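Long-range contacts in aspartate--tRNA(Asp/Asn) ligase (Sulfolobus tokodaii, PDB 1WYD), which probably attaches L-aspartate to both tRNA(Asp) and tRNA(Asn), first activating the amino acid with ATP, and works as a class II homodimer: residues B[24-29]-B[38-43]; B[143-148]-B[203-208]; B[156-161]-B[189-194]; B[198-203]-B[229-234]. One frame throughout, in Å; residues are numbered along the deposited sequence.

Contact 1 of 4, residues B[24-29]-B[38-43]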
loop_
_atom_site.group_PDB
_atom_site.type_symbol
_atom_site.label_atom_id
_atom_site.label_comp_id
_atom_site.label_asym_id
_atom_site.label_seq_id
_atom_site.Cartn_x
_atom_site.Cartn_y
_atom_site.Cartn_z
ATOM N N TRP B 24 -0.962 14.417 -25.470
ATOM C CA TRP B 24 0.153 15.342 -25.504
ATOM C C TRP B 24 0.820 15.388 -26.873
ATOM O O TRP B 24 1.070 14.363 -27.514
ATOM C CB TRP B 24 1.184 14.942 -24.437
ATOM C CG TRP B 24 0.771 15.250 -23.029
ATOM C CD1 TRP B 24 0.963 16.435 -22.347
ATOM C CD2 TRP B 24 0.064 14.392 -22.138
ATOM N NE1 TRP B 24 0.428 16.350 -21.080
ATOM C CE2 TRP B 24 -0.139 15.116 -20.920
ATOM C CE3 TRP B 24 -0.405 13.074 -22.218
ATOM C CZ2 TRP B 24 -0.760 14.555 -19.808
ATOM C CZ3 TRP B 24 -1.050 12.523 -21.103
ATOM C CH2 TRP B 24 -1.213 13.258 -19.920
ATOM N N VAL B 25 1.095 16.602 -27.315
ATOM C CA VAL B 25 1.959 16.860 -28.447
ATOM C C VAL B 25 3.375 16.377 -28.145
ATOM O O VAL B 25 4.167 17.080 -27.511
ATOM C CB VAL B 25 1.961 18.352 -28.780
ATOM C CG1 VAL B 25 2.969 18.673 -29.907
ATOM C CG2 VAL B 25 0.512 18.817 -29.155
ATOM N N HIS B 26 3.687 15.172 -28.634
ATOM C CA HIS B 26 5.020 14.578 -28.510
ATOM C C HIS B 26 6.078 15.153 -29.477
ATOM O O HIS B 26 7.219 15.428 -29.074
ATOM C CB HIS B 26 4.906 13.067 -28.733
ATOM C CG HIS B 26 6.097 12.304 -28.271
ATOM N ND1 HIS B 26 6.267 11.924 -26.958
ATOM C CD2 HIS B 26 7.182 11.855 -28.941
ATOM C CE1 HIS B 26 7.411 11.274 -26.844
ATOM N NE2 HIS B 26 7.988 11.229 -28.026
ATOM N N LEU B 27 5.720 15.264 -30.759
ATOM C CA LEU B 27 6.595 15.819 -31.791
ATOM C C LEU B 27 5.762 16.511 -32.828
ATOM O O LEU B 27 4.584 16.208 -32.993
ATOM C CB LEU B 27 7.405 14.748 -32.531
ATOM C CG LEU B 27 8.686 14.229 -31.917
ATOM C CD1 LEU B 27 8.813 12.739 -32.328
ATOM C CD2 LEU B 27 9.898 15.060 -32.338
ATOM N N LEU B 28 6.414 17.402 -33.565
ATOM C CA LEU B 28 5.767 18.268 -34.521
ATOM C C LEU B 28 6.754 18.395 -35.691
ATOM O O LEU B 28 7.855 18.933 -35.525
ATOM C CB LEU B 28 5.514 19.630 -33.852
ATOM C CG LEU B 28 4.131 20.273 -33.637
ATOM C CD1 LEU B 28 2.927 19.303 -33.614
ATOM C CD2 LEU B 28 4.139 21.188 -32.373
ATOM N N ARG B 29 6.394 17.848 -36.857
ATOM C CA ARG B 29 7.208 18.036 -38.060
ATOM C C ARG B 29 6.351 18.475 -39.239
ATOM O O ARG B 29 5.138 18.253 -39.262
ATOM C CB ARG B 29 8.064 16.801 -38.395
ATOM C CG ARG B 29 8.926 16.248 -37.238
ATOM C CD ARG B 29 10.251 17.014 -36.953
ATOM N NE ARG B 29 10.722 16.808 -35.562
ATOM C CZ ARG B 29 11.979 16.968 -35.145
ATOM N NH1 ARG B 29 12.926 17.350 -35.986
ATOM N NH2 ARG B 29 12.298 16.744 -33.885
ATOM N N ILE B 38 3.062 13.709 -33.806
ATOM C CA ILE B 38 3.093 12.523 -32.978
ATOM C C ILE B 38 2.404 12.913 -31.649
ATOM O O ILE B 38 2.842 13.824 -30.923
ATOM C CB ILE B 38 4.532 11.949 -32.758
ATOM C CG1 ILE B 38 5.310 11.701 -34.058
ATOM C CG2 ILE B 38 4.499 10.655 -31.933
ATOM C CD1 ILE B 38 4.564 11.026 -35.197
ATOM N N LEU B 39 1.294 12.242 -31.373
ATOM C CA LEU B 39 0.542 12.438 -30.151
ATOM C C LEU B 39 0.870 11.330 -29.171
ATOM O O LEU B 39 1.188 10.196 -29.582
ATOM C CB LEU B 39 -0.960 12.473 -30.451
ATOM C CG LEU B 39 -1.918 12.799 -29.314
ATOM C CD1 LEU B 39 -1.914 14.295 -29.008
ATOM C CD2 LEU B 39 -3.306 12.341 -29.728
ATOM N N ARG B 40 0.817 11.651 -27.873
ATOM C CA ARG B 40 1.082 10.677 -26.801
ATOM C C ARG B 40 -0.075 10.646 -25.828
ATOM O O ARG B 40 -0.570 11.700 -25.426
ATOM C CB ARG B 40 2.341 11.051 -26.017
ATOM C CG ARG B 40 2.717 9.994 -25.008
ATOM C CD ARG B 40 3.690 10.418 -23.941
ATOM N NE ARG B 40 4.482 11.521 -24.428
ATOM C CZ ARG B 40 4.473 12.729 -23.866
ATOM N NH1 ARG B 40 3.761 12.933 -22.765
ATOM N NH2 ARG B 40 5.202 13.701 -24.415
ATOM N N ASP B 41 -0.495 9.444 -25.463
ATOM C CA ASP B 41 -1.499 9.189 -24.431
ATOM C C ASP B 41 -0.970 8.027 -23.630
ATOM O O ASP B 41 0.141 7.550 -23.908
ATOM C CB ASP B 41 -2.934 8.980 -24.990
ATOM C CG ASP B 41 -3.171 7.580 -25.644
ATOM O OD1 ASP B 41 -4.242 7.414 -26.279
ATOM O OD2 ASP B 41 -2.400 6.601 -25.575
ATOM N N LYS B 42 -1.728 7.561 -22.643
ATOM C CA LYS B 42 -1.187 6.534 -21.743
ATOM C C LYS B 42 -0.893 5.188 -22.453
ATOM O O LYS B 42 -0.113 4.401 -21.944
ATOM C CB LYS B 42 -2.052 6.381 -20.469
ATOM C CG LYS B 42 -3.030 5.221 -20.474
ATOM C CD LYS B 42 -4.048 5.234 -19.331
ATOM C CE LYS B 42 -3.561 4.454 -18.114
ATOM N NZ LYS B 42 -3.520 2.969 -18.304
ATOM N N THR B 43 -1.511 4.923 -23.616
ATOM C CA THR B 43 -1.224 3.659 -24.365
ATOM C C THR B 43 -0.032 3.715 -25.309
ATOM O O THR B 43 0.483 2.676 -25.721
ATOM C CB THR B 43 -2.428 3.169 -25.179
ATOM O OG1 THR B 43 -2.759 4.143 -26.184
ATOM C CG2 THR B 43 -3.661 2.998 -24.306
#
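Trp24 and Arg40 form a hydrogen-bonded antiparallel pair, their strands running at 146° to each other, with Val25 and Leu39 as the next, non-hydrogen-bonded pair. Trp24 N meets Arg40 O at 2.7 Å, almost straight, and Arg40 N returns a bond to Trp24 O. One residue further on the register slips: His26 and Leu27 both face Ile38, a classic beta bulge, and Ile38 O takes two donors, His26 N at 2.8 Å and Leu27 N at 3.2 Å. The bulge turns the His26 side chain toward the partner strand. With CG anti to the backbone N (chi1 -164°), the imidazole stands across the end of Arg40, ring and guanidinium planes 76° apart. Arg40 presents two nitrogens of its flank to one acceptor, NE to His26 ND1 at 3.1 Å and NH2 to the same ND1 at 3.3 Å, which suggests that ND1 is unprotonated. This hairpin of strands 18-31 and 34-41 belongs to the OB-fold, the tRNA anticodon-binding module of this synthetase family. A bend late in the chain curls the arginine back so that Trp24 CB lies over one face of its guanidinium, 3.7 Å from Arg40 NH1, while Arg40 NH2 also makes a salt bridge with Glu66. Trp24 directs its indole NE1 to Gly390 O of the second subunit. Beyond the bulge Leu27 and Ile38 lie side by side, Leu27 CB 4.0 Å from Ile38 CG1. On the other face of the sheet Leu39 bends CD1 to within 3.3 Å of Trp24 O and packs on Ile69 and Val71 of strand 68-77.

Contact 2 of 4, residues B[143-148]-B[203-208]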
loop_
_atom_site.group_PDB
_atom_site.type_symbol
_atom_site.label_atom_id
_atom_site.label_comp_id
_atom_site.label_asym_id
_atom_site.label_seq_id
_atom_site.Cartn_x
_atom_site.Cartn_y
_atom_site.Cartn_z
ATOM N N ALA B 143 1.282 -8.516 -8.711
ATOM C CA ALA B 143 1.698 -9.923 -8.758
ATOM C C ALA B 143 2.143 -10.367 -7.394
ATOM O O ALA B 143 2.008 -11.555 -7.043
ATOM C CB ALA B 143 2.828 -10.160 -9.768
ATOM N N PHE B 144 2.661 -9.413 -6.620
ATOM C CA PHE B 144 3.137 -9.689 -5.275
ATOM C C PHE B 144 1.938 -10.054 -4.417
ATOM O O PHE B 144 1.971 -11.014 -3.684
ATOM C CB PHE B 144 3.852 -8.439 -4.733
ATOM C CG PHE B 144 4.206 -8.494 -3.265
ATOM C CD1 PHE B 144 5.334 -9.209 -2.833
ATOM C CD2 PHE B 144 3.442 -7.779 -2.315
ATOM C CE1 PHE B 144 5.691 -9.258 -1.504
ATOM C CE2 PHE B 144 3.788 -7.809 -0.948
ATOM C CZ PHE B 144 4.945 -8.548 -0.541
ATOM N N ARG B 145 0.876 -9.259 -4.493
ATOM C CA ARG B 145 -0.240 -9.451 -3.591
ATOM C C ARG B 145 -1.018 -10.699 -4.028
ATOM O O ARG B 145 -1.450 -11.501 -3.199
ATOM C CB ARG B 145 -1.108 -8.219 -3.573
ATOM C CG ARG B 145 -0.446 -6.998 -2.941
ATOM C CD ARG B 145 -1.437 -5.896 -2.669
ATOM N NE ARG B 145 -0.794 -4.638 -2.302
ATOM C CZ ARG B 145 -0.484 -3.665 -3.152
ATOM N NH1 ARG B 145 -0.754 -3.805 -4.440
ATOM N NH2 ARG B 145 0.088 -2.527 -2.714
ATOM N N GLU B 146 -1.160 -10.869 -5.335
ATOM C CA GLU B 146 -1.870 -12.020 -5.903
ATOM C C GLU B 146 -1.379 -13.352 -5.334
ATOM O O GLU B 146 -2.172 -14.133 -4.817
ATOM C CB GLU B 146 -1.747 -11.959 -7.425
ATOM C CG GLU B 146 -2.316 -13.128 -8.188
ATOM C CD GLU B 146 -1.978 -12.997 -9.652
ATOM O OE1 GLU B 146 -2.902 -12.730 -10.456
ATOM O OE2 GLU B 146 -0.778 -13.111 -9.981
ATOM N N THR B 147 -0.059 -13.568 -5.361
ATOM C CA THR B 147 0.553 -14.766 -4.818
ATOM C C THR B 147 0.215 -14.929 -3.355
ATOM O O THR B 147 -0.067 -16.053 -2.887
ATOM C CB THR B 147 2.088 -14.735 -4.993
ATOM O OG1 THR B 147 2.386 -14.696 -6.383
ATOM C CG2 THR B 147 2.721 -16.079 -4.578
ATOM N N LEU B 148 0.233 -13.801 -2.636
ATOM C CA LEU B 148 0.036 -13.805 -1.197
ATOM C C LEU B 148 -1.395 -14.135 -0.792
ATOM O O LEU B 148 -1.604 -14.856 0.208
ATOM C CB LEU B 148 0.512 -12.473 -0.592
ATOM C CG LEU B 148 2.026 -12.471 -0.494
ATOM C CD1 LEU B 148 2.529 -11.037 -0.502
ATOM C CD2 LEU B 148 2.484 -13.244 0.734
ATOM N N PHE B 203 0.772 -9.400 5.136
ATOM C CA PHE B 203 1.784 -8.590 4.466
ATOM C C PHE B 203 1.500 -7.083 4.582
ATOM O O PHE B 203 0.368 -6.682 4.846
ATOM C CB PHE B 203 1.933 -8.935 3.013
ATOM C CG PHE B 203 0.710 -8.674 2.174
ATOM C CD1 PHE B 203 -0.340 -9.628 2.074
ATOM C CD2 PHE B 203 0.646 -7.543 1.373
ATOM C CE1 PHE B 203 -1.459 -9.368 1.279
ATOM C CE2 PHE B 203 -0.442 -7.327 0.558
ATOM C CZ PHE B 203 -1.484 -8.265 0.494
ATOM N N GLU B 204 2.524 -6.281 4.289
ATOM C CA GLU B 204 2.325 -4.866 4.121
ATOM C C GLU B 204 3.291 -4.322 3.072
ATOM O O GLU B 204 4.460 -4.687 3.027
ATOM C CB GLU B 204 2.458 -4.207 5.509
ATOM C CG GLU B 204 2.937 -2.768 5.541
ATOM C CD GLU B 204 2.635 -2.051 6.852
ATOM O OE1 GLU B 204 2.860 -2.617 7.935
ATOM O OE2 GLU B 204 2.192 -0.912 6.801
ATOM N N VAL B 205 2.793 -3.478 2.193
ATOM C CA VAL B 205 3.645 -2.749 1.273
ATOM C C VAL B 205 3.438 -1.287 1.711
ATOM O O VAL B 205 2.303 -0.804 1.707
ATOM C CB VAL B 205 3.176 -2.901 -0.198
ATOM C CG1 VAL B 205 4.180 -2.325 -1.141
ATOM C CG2 VAL B 205 2.962 -4.363 -0.577
ATOM N N ALA B 206 4.507 -0.587 2.073
ATOM C CA ALA B 206 4.330 0.754 2.673
ATOM C C ALA B 206 5.657 1.462 2.855
ATOM O O ALA B 206 6.716 0.811 2.884
ATOM C CB ALA B 206 3.646 0.634 3.993
ATOM N N PRO B 207 5.615 2.791 3.035
ATOM C CA PRO B 207 6.847 3.551 3.231
ATOM C C PRO B 207 7.550 3.148 4.530
ATOM O O PRO B 207 6.911 2.741 5.499
ATOM C CB PRO B 207 6.347 4.994 3.262
ATOM C CG PRO B 207 4.903 4.891 2.659
ATOM C CD PRO B 207 4.417 3.641 3.137
ATOM N N ALA B 208 8.882 3.197 4.492
ATOM C CA ALA B 208 9.738 3.237 5.673
ATOM C C ALA B 208 10.898 4.295 5.511
ATOM O O ALA B 208 11.091 4.937 4.458
ATOM C CB ALA B 208 10.315 1.875 5.937
HETATM O O HOH W 1 0.282 -1.871 0.239
#
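Phe203 lies against three side chains of helix 143-148, and this is where the packing is tight. Phe144 turns an edge toward the face of the Phe203 ring, an offset edge-to-face pair with planes at 89° and centroids 5.9 Å apart. Leu148 CD1 sits over a face of Phe203, 4.3 Å from the ring centroid, in a CH-pi contact. The Arg145 side chain runs roughly perpendicular to that of Phe203, its CG 3.5 Å from Phe203 CE2. Phe203 reaches all three because chi1 of 64° swings its ring between the backbone N and the carbonyl carbon, toward the helix. Val205, two residues along the strand, adds CG2 at 3.6 Å from Phe144 CE2.

Toward the guanidinium the fit is looser, with one bridging water: Arg145 NH2 stands 4.0 Å from Val205 CB, and the water, in the guanidinium plane, links Arg145 NH2 (3.0 Å) to Val205 O (2.7 Å). The stronger partner of this arginine is Glu155 of the second subunit, a salt bridge through NH1, so this end borders the dimer interface. Segment 143-148 runs nearly antiparallel to segment 203-208, whose strand lies between strands 154-155 and 222-231 of the class II catalytic sheet, with helix 235-256 lying against Phe144 and Thr147.

Contact 3 of 4, residues B[156-161]-B[189-194]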
loop_
_atom_site.group_PDB
_atom_site.type_symbol
_atom_site.label_atom_id
_atom_site.label_comp_id
_atom_site.label_asym_id
_atom_site.label_seq_id
_atom_site.Cartn_x
_atom_site.Cartn_y
_atom_site.Cartn_z
ATOM N N ILE B 156 -2.114 -5.685 5.748
ATOM C CA ILE B 156 -2.155 -4.800 6.947
ATOM C C ILE B 156 -1.456 -3.414 6.818
ATOM O O ILE B 156 -0.715 -3.158 5.873
ATOM C CB ILE B 156 -1.595 -5.512 8.213
ATOM C CG1 ILE B 156 -0.097 -5.752 8.061
ATOM C CG2 ILE B 156 -2.378 -6.795 8.583
ATOM C CD1 ILE B 156 0.596 -6.030 9.320
ATOM N N PHE B 157 -1.698 -2.535 7.794
ATOM C CA PHE B 157 -1.029 -1.232 7.876
ATOM C C PHE B 157 -0.635 -0.965 9.347
ATOM O O PHE B 157 -1.517 -0.880 10.209
ATOM C CB PHE B 157 -1.939 -0.126 7.361
ATOM C CG PHE B 157 -1.941 -0.005 5.873
ATOM C CD1 PHE B 157 -3.067 -0.329 5.150
ATOM C CD2 PHE B 157 -0.798 0.403 5.194
ATOM C CE1 PHE B 157 -3.059 -0.230 3.757
ATOM C CE2 PHE B 157 -0.769 0.516 3.820
ATOM C CZ PHE B 157 -1.899 0.205 3.093
ATOM N N THR B 158 0.680 -0.911 9.610
ATOM C CA THR B 158 1.198 -0.724 10.946
ATOM C C THR B 158 1.682 0.750 11.155
ATOM O O THR B 158 1.818 1.526 10.179
ATOM C CB THR B 158 2.285 -1.718 11.271
ATOM O OG1 THR B 158 3.248 -1.723 10.221
ATOM C CG2 THR B 158 1.728 -3.114 11.279
ATOM N N PRO B 159 1.845 1.158 12.417
ATOM C CA PRO B 159 2.173 2.573 12.711
ATOM C C PRO B 159 3.512 2.954 12.100
ATOM O O PRO B 159 4.483 2.173 12.115
ATOM C CB PRO B 159 2.256 2.609 14.228
ATOM C CG PRO B 159 1.450 1.470 14.653
ATOM C CD PRO B 159 1.680 0.364 13.645
ATOM N N LYS B 160 3.544 4.141 11.524
ATOM C CA LYS B 160 4.772 4.639 10.951
ATOM C C LYS B 160 5.524 5.542 11.953
ATOM O O LYS B 160 6.750 5.639 11.895
ATOM C CB LYS B 160 4.502 5.361 9.624
ATOM C CG LYS B 160 3.874 4.500 8.526
ATOM C CD LYS B 160 4.652 3.209 8.373
ATOM C CE LYS B 160 3.856 2.137 7.702
ATOM N NZ LYS B 160 4.566 0.874 7.720
ATOM N N ILE B 161 4.790 6.200 12.840
ATOM C CA ILE B 161 5.398 6.975 13.915
ATOM C C ILE B 161 5.442 6.155 15.184
ATOM O O ILE B 161 4.390 5.704 15.656
ATOM C CB ILE B 161 4.607 8.275 14.207
ATOM C CG1 ILE B 161 4.678 9.194 12.997
ATOM C CG2 ILE B 161 5.196 8.971 15.469
ATOM C CD1 ILE B 161 3.797 10.388 13.094
ATOM N N GLN B 189 8.667 -4.329 11.300
ATOM C CA GLN B 189 9.156 -5.489 12.074
ATOM C C GLN B 189 8.322 -5.972 13.269
ATOM O O GLN B 189 7.746 -7.067 13.216
ATOM C CB GLN B 189 10.614 -5.308 12.508
ATOM C CG GLN B 189 11.274 -6.602 12.986
ATOM C CD GLN B 189 11.197 -7.709 11.926
ATOM O OE1 GLN B 189 11.621 -7.492 10.792
ATOM N NE2 GLN B 189 10.649 -8.887 12.287
ATOM N N LEU B 190 8.308 -5.210 14.350
ATOM C CA LEU B 190 7.604 -5.619 15.550
ATOM C C LEU B 190 6.114 -5.802 15.301
ATOM O O LEU B 190 5.532 -6.785 15.762
ATOM C CB LEU B 190 7.806 -4.590 16.695
ATOM C CG LEU B 190 6.845 -4.706 17.899
ATOM C CD1 LEU B 190 7.113 -5.978 18.724
ATOM C CD2 LEU B 190 6.923 -3.462 18.816
ATOM N N TYR B 191 5.509 -4.882 14.550
ATOM C CA TYR B 191 4.064 -4.880 14.370
ATOM C C TYR B 191 3.553 -6.047 13.531
ATOM O O TYR B 191 2.470 -6.584 13.825
ATOM C CB TYR B 191 3.596 -3.538 13.856
ATOM C CG TYR B 191 3.813 -2.438 14.911
ATOM C CD1 TYR B 191 4.963 -1.637 14.885
ATOM C CD2 TYR B 191 2.900 -2.245 15.953
ATOM C CE1 TYR B 191 5.184 -0.636 15.852
ATOM C CE2 TYR B 191 3.109 -1.258 16.926
ATOM C CZ TYR B 191 4.261 -0.461 16.867
ATOM O OH TYR B 191 4.495 0.515 17.817
ATOM N N LYS B 192 4.333 -6.466 12.537
ATOM C CA LYS B 192 3.896 -7.537 11.649
ATOM C C LYS B 192 4.051 -8.868 12.366
ATOM O O LYS B 192 3.243 -9.773 12.183
ATOM C CB LYS B 192 4.623 -7.493 10.286
ATOM C CG LYS B 192 6.092 -7.765 10.342
ATOM C CD LYS B 192 6.770 -7.507 9.011
ATOM C CE LYS B 192 8.195 -8.085 9.056
ATOM N NZ LYS B 192 8.971 -7.902 7.827
ATOM N N GLU B 193 5.050 -8.965 13.243
ATOM C CA GLU B 193 5.168 -10.136 14.111
ATOM C C GLU B 193 3.934 -10.227 14.977
ATOM O O GLU B 193 3.334 -11.295 15.094
ATOM C CB GLU B 193 6.414 -10.065 14.981
ATOM C CG GLU B 193 7.713 -10.024 14.187
ATOM C CD GLU B 193 8.928 -10.408 15.020
ATOM O OE1 GLU B 193 8.867 -11.424 15.755
ATOM O OE2 GLU B 193 9.969 -9.717 14.911
ATOM N N LEU B 194 3.553 -9.089 15.563
ATOM C CA LEU B 194 2.383 -9.003 16.412
ATOM C C LEU B 194 1.127 -9.445 15.685
ATOM O O LEU B 194 0.323 -10.211 16.243
ATOM C CB LEU B 194 2.174 -7.559 16.944
ATOM C CG LEU B 194 3.237 -7.031 17.925
ATOM C CD1 LEU B 194 2.709 -5.830 18.670
ATOM C CD2 LEU B 194 3.723 -8.101 18.901
#
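Pro159 sets its CD over the face of Tyr191, a CH-pi contact: the carbon sits above the middle of the phenol ring, 3.7 Å from its centroid and 13° off the normal, while Pro159 CG leans toward the outer part of the ring, 3.9 Å from Tyr191 CE2. Tyr191 offers the face because its CG is anti to the carbonyl carbon (chi1 -67°), standing the ring up beside the loop.

Aliphatic packing continues along the chain. Thr158 directs its CG2 methyl at CB, the base of the tyrosine side chain, and Ile156 touches the helix with CD1, 4.3 Å from Lys192 CA. Segment 156-161, the loop between strands 154-155 and 161-162, thereby lines the side of helix 189-199 in the class II catalytic domain; residues 189-192 of that helix are predicted to form part of the aspartate site.

Polar groups point elsewhere. Thr158 OG1 bonds Glu204, and Lys192 carries its amine away to a salt bridge with Asp227. Within the helix Gln189 NE2 donates to Glu193 OE2 at 2.8 Å, from above the carboxylate plane. Tyr191 OH reaches Pro429 O of the second subunit, whose Phe420 packs on Pro159 and meets the tyrosine ring edge-to-face.

Contact 4 of 4, residues B[198-203]-B[229-234]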
loop_
_atom_site.group_PDB
_atom_site.type_symbol
_atom_site.label_atom_id
_atom_site.label_comp_id
_atom_site.label_asym_id
_atom_site.label_seq_id
_atom_site.Cartn_x
_atom_site.Cartn_y
_atom_site.Cartn_z
ATOM N N VAL B 198 -1.776 -12.850 15.708
ATOM C CA VAL B 198 -3.214 -12.761 15.815
ATOM C C VAL B 198 -3.903 -13.408 14.601
ATOM O O VAL B 198 -4.786 -14.264 14.765
ATOM C CB VAL B 198 -3.696 -11.311 16.020
ATOM C CG1 VAL B 198 -2.592 -10.446 16.586
ATOM C CG2 VAL B 198 -4.212 -10.733 14.798
ATOM N N VAL B 199 -3.524 -13.009 13.389
ATOM C CA VAL B 199 -4.133 -13.654 12.246
ATOM C C VAL B 199 -3.201 -14.503 11.423
ATOM O O VAL B 199 -3.512 -14.746 10.296
ATOM C CB VAL B 199 -4.880 -12.683 11.328
ATOM C CG1 VAL B 199 -6.181 -12.240 11.986
ATOM C CG2 VAL B 199 -4.003 -11.510 10.911
ATOM N N GLU B 200 -2.052 -14.893 11.966
ATOM C CA GLU B 200 -1.102 -15.815 11.304
ATOM C C GLU B 200 -0.357 -15.349 10.041
ATOM O O GLU B 200 0.870 -15.492 9.949
ATOM C CB GLU B 200 -1.745 -17.161 11.025
ATOM C CG GLU B 200 -1.864 -18.020 12.270
ATOM C CD GLU B 200 -2.426 -19.398 12.006
ATOM O OE1 GLU B 200 -1.706 -20.267 11.502
ATOM O OE2 GLU B 200 -3.603 -19.599 12.327
ATOM N N ARG B 201 -1.074 -14.825 9.055
ATOM C CA ARG B 201 -0.437 -14.588 7.752
ATOM C C ARG B 201 -0.663 -13.184 7.247
ATOM O O ARG B 201 -1.754 -12.887 6.829
ATOM C CB ARG B 201 -0.925 -15.628 6.710
ATOM C CG ARG B 201 -0.613 -17.075 7.128
ATOM C CD ARG B 201 -0.802 -18.139 5.988
ATOM N NE ARG B 201 -0.120 -19.422 6.256
ATOM C CZ ARG B 201 -0.189 -20.504 5.449
ATOM N NH1 ARG B 201 -0.954 -20.489 4.347
ATOM N NH2 ARG B 201 0.490 -21.608 5.761
ATOM N N VAL B 202 0.380 -12.338 7.238
ATOM C CA VAL B 202 0.169 -10.904 6.953
ATOM C C VAL B 202 1.181 -10.296 5.998
ATOM O O VAL B 202 2.326 -10.615 6.045
ATOM C CB VAL B 202 0.214 -10.097 8.267
ATOM C CG1 VAL B 202 -0.927 -10.501 9.145
ATOM C CG2 VAL B 202 1.577 -10.293 8.972
ATOM N N PHE B 203 0.772 -9.400 5.136
ATOM C CA PHE B 203 1.784 -8.590 4.466
ATOM C C PHE B 203 1.500 -7.083 4.582
ATOM O O PHE B 203 0.368 -6.682 4.846
ATOM C CB PHE B 203 1.933 -8.935 3.013
ATOM C CG PHE B 203 0.710 -8.674 2.174
ATOM C CD1 PHE B 203 -0.340 -9.628 2.074
ATOM C CD2 PHE B 203 0.646 -7.543 1.373
ATOM C CE1 PHE B 203 -1.459 -9.368 1.279
ATOM C CE2 PHE B 203 -0.442 -7.327 0.558
ATOM C CZ PHE B 203 -1.484 -8.265 0.494
ATOM N N GLU B 229 5.019 -11.772 6.990
ATOM C CA GLU B 229 5.290 -12.417 8.261
ATOM C C GLU B 229 4.341 -13.600 8.328
ATOM O O GLU B 229 3.158 -13.454 8.038
ATOM C CB GLU B 229 5.082 -11.430 9.446
ATOM C CG GLU B 229 5.853 -11.774 10.728
ATOM C CD GLU B 229 7.384 -11.776 10.582
ATOM O OE1 GLU B 229 8.077 -12.432 11.386
ATOM O OE2 GLU B 229 7.931 -11.097 9.684
ATOM N N MET B 230 4.859 -14.776 8.660
ATOM C CA MET B 230 4.104 -16.018 8.541
ATOM C C MET B 230 4.227 -16.848 9.816
ATOM O O MET B 230 5.301 -17.299 10.170
ATOM C CB MET B 230 4.573 -16.789 7.294
ATOM C CG MET B 230 3.721 -17.973 6.920
ATOM S SD MET B 230 4.426 -19.065 5.565
ATOM C CE MET B 230 2.949 -19.552 4.876
ATOM N N ALA B 231 3.124 -16.993 10.542
ATOM C CA ALA B 231 3.116 -17.874 11.707
ATOM C C ALA B 231 3.154 -19.356 11.300
ATOM O O ALA B 231 2.661 -19.730 10.210
ATOM C CB ALA B 231 1.944 -17.570 12.634
ATOM N N PHE B 232 3.791 -20.149 12.175
ATOM C CA PHE B 232 4.045 -21.593 11.996
ATOM C C PHE B 232 4.845 -21.846 10.742
ATOM O O PHE B 232 4.472 -22.642 9.891
ATOM C CB PHE B 232 2.748 -22.430 12.043
ATOM C CG PHE B 232 1.925 -22.170 13.274
ATOM C CD1 PHE B 232 0.812 -21.335 13.220
ATOM C CD2 PHE B 232 2.293 -22.713 14.495
ATOM C CE1 PHE B 232 0.060 -21.070 14.376
ATOM C CE2 PHE B 232 1.545 -22.456 15.647
ATOM C CZ PHE B 232 0.425 -21.636 15.593
ATOM N N ALA B 233 5.970 -21.160 10.656
ATOM C CA ALA B 233 6.789 -21.169 9.477
ATOM C C ALA B 233 8.134 -20.798 10.009
ATOM O O ALA B 233 8.216 -20.006 10.981
ATOM C CB ALA B 233 6.300 -20.113 8.491
ATOM N N ASP B 234 9.189 -21.366 9.413
ATOM C CA ASP B 234 10.539 -20.893 9.673
ATOM C C ASP B 234 11.084 -20.311 8.404
ATOM O O ASP B 234 10.327 -20.144 7.443
ATOM C CB ASP B 234 11.443 -21.989 10.200
ATOM C CG ASP B 234 11.681 -23.124 9.183
ATOM O OD1 ASP B 234 11.428 -22.960 7.965
ATOM O OD2 ASP B 234 12.129 -24.232 9.558
HETATM O O HOH W 2 0.403 -20.204 8.984
HETATM O O HOH W 3 2.528 -21.942 8.231
#
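Arg201 and Met230, a non-hydrogen-bonded antiparallel pair, run side by side and point the same way. Met230 bends at chi3 (-148°) to lay its CE methyl over one face of the guanidinium, 3.3 Å from Arg201 CZ. One water joins Arg201 NE to Ala231 O; a second, in the guanidinium plane, joins Arg201 NH2 to Ala231 O and Phe232 O; NH1 goes to Glu151 O.

Glu200 approaches Phe232 quite differently. Its carboxylate meets the ring edge with the two planes 84° apart, OE1 3.2 Å from Phe232 CD1. That OE1 forms a salt bridge with Arg3 of the second subunit, and OE2 takes a hydrogen bond from the backbone N of Lys42 of the same subunit. Beside it Ala231 CB lies 3.9 Å from Glu200 CG. On the other face of the sheet Val202 CG2 touches Glu229 CB at 3.7 Å; Glu229 then carries its carboxylate away to Arg359, a predicted aspartate-binding residue.

Backbone bonds run from Ala231 N to Glu200 O (2.8 Å) and both ways between Val202 and Glu229. Glu200, with positive phi, breaks from helix 189-199 into strand 201-209, which lies in the catalytic sheet between strands 154-155 and 222-231, the latter in turn flanked by strand 394-400.

Overall arrangement
Contact 1 comes first along the chain and stands apart in the OB-fold, its centre about 34 to 48 Å from those of the other three, which share the class II catalytic domain with centres about 13 to 14 Å from one another. There both segments of contact 3 fall between the two of contact 2 in the sequence, and contact 4 follows contact 3 in series while crossing contact 2. Contacts 2 and 4 share Phe203 on strand 201-209; contacts 3 and 4 share helix 189-199. Ile156 N of contact 3 probably bonds Phe203 O. All four touch the second subunit, and Lys42 of contact 1 meets Glu200 of the partner's contact 4, so dimerisation joins one subunit's OB-fold to the other's catalytic domain.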